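Local coordinates for protein halotolerant alpha-type carbonic anhydrase (dCA II) (Dunaliella salina, PDB 1Y7W) that probably catalyses the reversible hydration of carbon dioxide to bicarbonate as a zinc enzyme that stays active at high salt, at residues L149-Q154 and I169-K174. Sequence-based numbering, arbitrary orientation.
With ZN (zinc ion), chain D.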
loop_
_atom_site.group_PDB
_atom_site.type_symbol
_atom_site.label_atom_id
_atom_site.label_comp_id
_atom_site.label_asym_id
_atom_site.label_seq_id
_atom_site.Cartn_x
_atom_site.Cartn_y
_atom_site.Cartn_z
ATOM N N LEU A 149 4.884 0.750 -1.780
ATOM C CA LEU A 149 4.192 -0.491 -1.462
ATOM C C LEU A 149 3.124 -0.253 -0.373
ATOM O O LEU A 149 3.397 0.404 0.615
ATOM C CB LEU A 149 5.227 -1.491 -0.944
ATOM C CG LEU A 149 4.711 -2.654 -0.061
ATOM C CD1 LEU A 149 3.850 -3.516 -0.903
ATOM C CD2 LEU A 149 5.909 -3.500 0.468
ATOM N N HIS A 150 1.910 -0.756 -0.589
ATOM C CA HIS A 150 0.817 -0.652 0.370
ATOM C C HIS A 150 0.405 -2.067 0.850
ATOM O O HIS A 150 -0.053 -2.862 0.055
ATOM C CB HIS A 150 -0.405 0.036 -0.275
ATOM C CG HIS A 150 -0.239 1.526 -0.463
ATOM N ND1 HIS A 150 -1.058 2.274 -1.297
ATOM C CD2 HIS A 150 0.708 2.377 0.000
ATOM C CE1 HIS A 150 -0.609 3.516 -1.346
ATOM N NE2 HIS A 150 0.465 3.608 -0.570
ATOM N N ILE A 151 0.630 -2.354 2.132
ATOM C CA ILE A 151 0.188 -3.595 2.773
ATOM C C ILE A 151 -1.113 -3.160 3.437
ATOM O O ILE A 151 -1.121 -2.311 4.361
ATOM C CB ILE A 151 1.158 -4.076 3.845
ATOM C CG1 ILE A 151 2.524 -4.347 3.206
ATOM C CG2 ILE A 151 0.622 -5.396 4.480
ATOM C CD1 ILE A 151 3.607 -4.674 4.227
ATOM N N VAL A 152 -2.214 -3.722 2.954
ATOM C CA VAL A 152 -3.561 -3.358 3.400
ATOM C C VAL A 152 -4.060 -4.338 4.458
ATOM O O VAL A 152 -4.004 -5.536 4.208
ATOM C CB VAL A 152 -4.513 -3.434 2.238
ATOM C CG1 VAL A 152 -5.962 -3.070 2.712
ATOM C CG2 VAL A 152 -4.037 -2.438 1.104
ATOM N N MET A 153 -4.471 -3.839 5.625
ATOM C CA MET A 153 -4.970 -4.724 6.698
ATOM C C MET A 153 -6.390 -4.319 7.071
ATOM O O MET A 153 -6.737 -3.141 7.026
ATOM C CB MET A 153 -4.039 -4.651 7.913
ATOM C CG MET A 153 -2.585 -4.871 7.516
ATOM S SD MET A 153 -1.433 -4.931 8.865
ATOM C CE MET A 153 -1.606 -3.404 9.597
ATOM N N GLN A 154 -7.217 -5.301 7.486
ATOM C CA GLN A 154 -8.617 -5.032 7.844
ATOM C C GLN A 154 -8.794 -5.464 9.322
ATOM O O GLN A 154 -8.241 -6.481 9.752
ATOM C CB GLN A 154 -9.521 -5.901 6.935
ATOM C CG GLN A 154 -11.024 -5.809 7.162
ATOM C CD GLN A 154 -11.731 -6.618 6.104
ATOM O OE1 GLN A 154 -11.916 -6.139 4.996
ATOM N NE2 GLN A 154 -12.001 -7.893 6.393
ATOM N N ILE A 169 0.006 0.042 5.642
ATOM C CA ILE A 169 1.405 0.308 5.865
ATOM C C ILE A 169 1.968 0.731 4.526
ATOM O O ILE A 169 1.755 0.050 3.533
ATOM C CB ILE A 169 2.107 -0.943 6.385
ATOM C CG1 ILE A 169 1.684 -1.108 7.866
ATOM C CG2 ILE A 169 3.604 -0.815 6.275
ATOM C CD1 ILE A 169 2.057 -2.448 8.536
ATOM N N GLY A 170 2.661 1.860 4.501
ATOM C CA GLY A 170 3.180 2.344 3.225
ATOM C C GLY A 170 4.685 2.263 3.308
ATOM O O GLY A 170 5.230 2.748 4.288
ATOM N N ILE A 171 5.331 1.668 2.307
ATOM C CA ILE A 171 6.780 1.501 2.281
ATOM C C ILE A 171 7.326 2.066 0.969
ATOM O O ILE A 171 6.851 1.698 -0.087
ATOM C CB ILE A 171 7.133 0.004 2.392
ATOM C CG1 ILE A 171 6.734 -0.474 3.817
ATOM C CG2 ILE A 171 8.677 -0.248 2.202
ATOM C CD1 ILE A 171 6.591 -2.025 3.954
ATOM N N MET A 172 8.336 2.953 1.065
ATOM C CA MET A 172 8.937 3.584 -0.127
ATOM C C MET A 172 10.196 2.856 -0.608
ATOM O O MET A 172 10.885 2.199 0.173
ATOM C CB MET A 172 9.380 5.018 0.232
ATOM C CG MET A 172 8.266 5.876 0.776
ATOM S SD MET A 172 7.025 6.099 -0.528
ATOM C CE MET A 172 6.043 7.454 0.179
ATOM N N TYR A 173 10.511 3.031 -1.887
ATOM C CA TYR A 173 11.737 2.506 -2.453
ATOM C C TYR A 173 12.388 3.674 -3.181
ATOM O O TYR A 173 11.706 4.341 -3.953
ATOM C CB TYR A 173 11.494 1.448 -3.503
ATOM C CG TYR A 173 10.848 0.208 -2.969
ATOM C CD1 TYR A 173 9.485 0.211 -2.606
ATOM C CD2 TYR A 173 11.601 -0.979 -2.800
ATOM C CE1 TYR A 173 8.887 -0.976 -2.065
ATOM C CE2 TYR A 173 11.021 -2.150 -2.272
ATOM C CZ TYR A 173 9.666 -2.134 -1.908
ATOM O OH TYR A 173 9.117 -3.280 -1.359
ATOM N N LYS A 174 13.652 3.947 -2.879
ATOM C CA LYS A 174 14.382 4.994 -3.602
ATOM C C LYS A 174 15.268 4.341 -4.693
ATOM O O LYS A 174 15.709 3.173 -4.573
ATOM C CB LYS A 174 15.285 5.790 -2.650
ATOM C CG LYS A 174 16.385 4.978 -1.996
ATOM C CD LYS A 174 17.370 5.881 -1.224
ATOM C CE LYS A 174 18.455 5.028 -0.513
ATOM N NZ LYS A 174 19.392 5.843 0.370
HETATM ZN ZN ZN D . -2.468 1.673 -2.653
HETATM O O HOH W 1 -4.219 2.311 -3.085
#
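Leu-149 and Ile-171 form a hydrogen-bonded antiparallel pair, as do Ile-151 and Ile-169, while His-150 faces Gly-170 in the non-hydrogen-bonded position between them. The N-to-C directions of the two short segments lie at 162°, close to antiparallel, with axes 4.8 Å apart at their closest. Each hydrogen-bonded pair is closed by two N-H...O bonds. The shortest runs from Leu-149 N to Ile-171 O at 2.8 Å. The longest joins Ile-151 N to Ile-169 O at 3.0 Å. Between the rings so formed, CA-H...O contacts run from Gly-170 CA to Leu-149 O and from His-150 CA to Ile-169 O.

On the face shared by the leucine and isoleucines, Leu-149 CD2 meets Ile-171 CD1 at 3.8 Å, the two side chains lying alongside, and Ile-151 CD1 reaches the same Ile-171 CD1 at 4.0 Å. Leu-149 CB sits in plane at the Tyr-173 ring edge, 3.9 Å from Tyr-173 CE1. Farther along, Met-153 bends at chi3 (-60°), which brings Met-153 CE within 3.9 Å of Ile-169 CD1. Phe-129 of the adjoining strand 120-133 packs against Leu-149 and Ile-151.

The opposite face carries His-150, whose ND1 binds the zinc ion at 2.0 Å; its CD2 edge meets Gly-170 CA near the ring plane. NE2 bonds to Glu-148 OE2, a second-shell contact that, together with the ND1-zinc bond, holds the ring's rotation. A water also binds the zinc. The hairpin thus supplies one histidine, and strand 120-133 gives His-130 and His-132, of the three-histidine site characteristic of alpha-carbonic anhydrases.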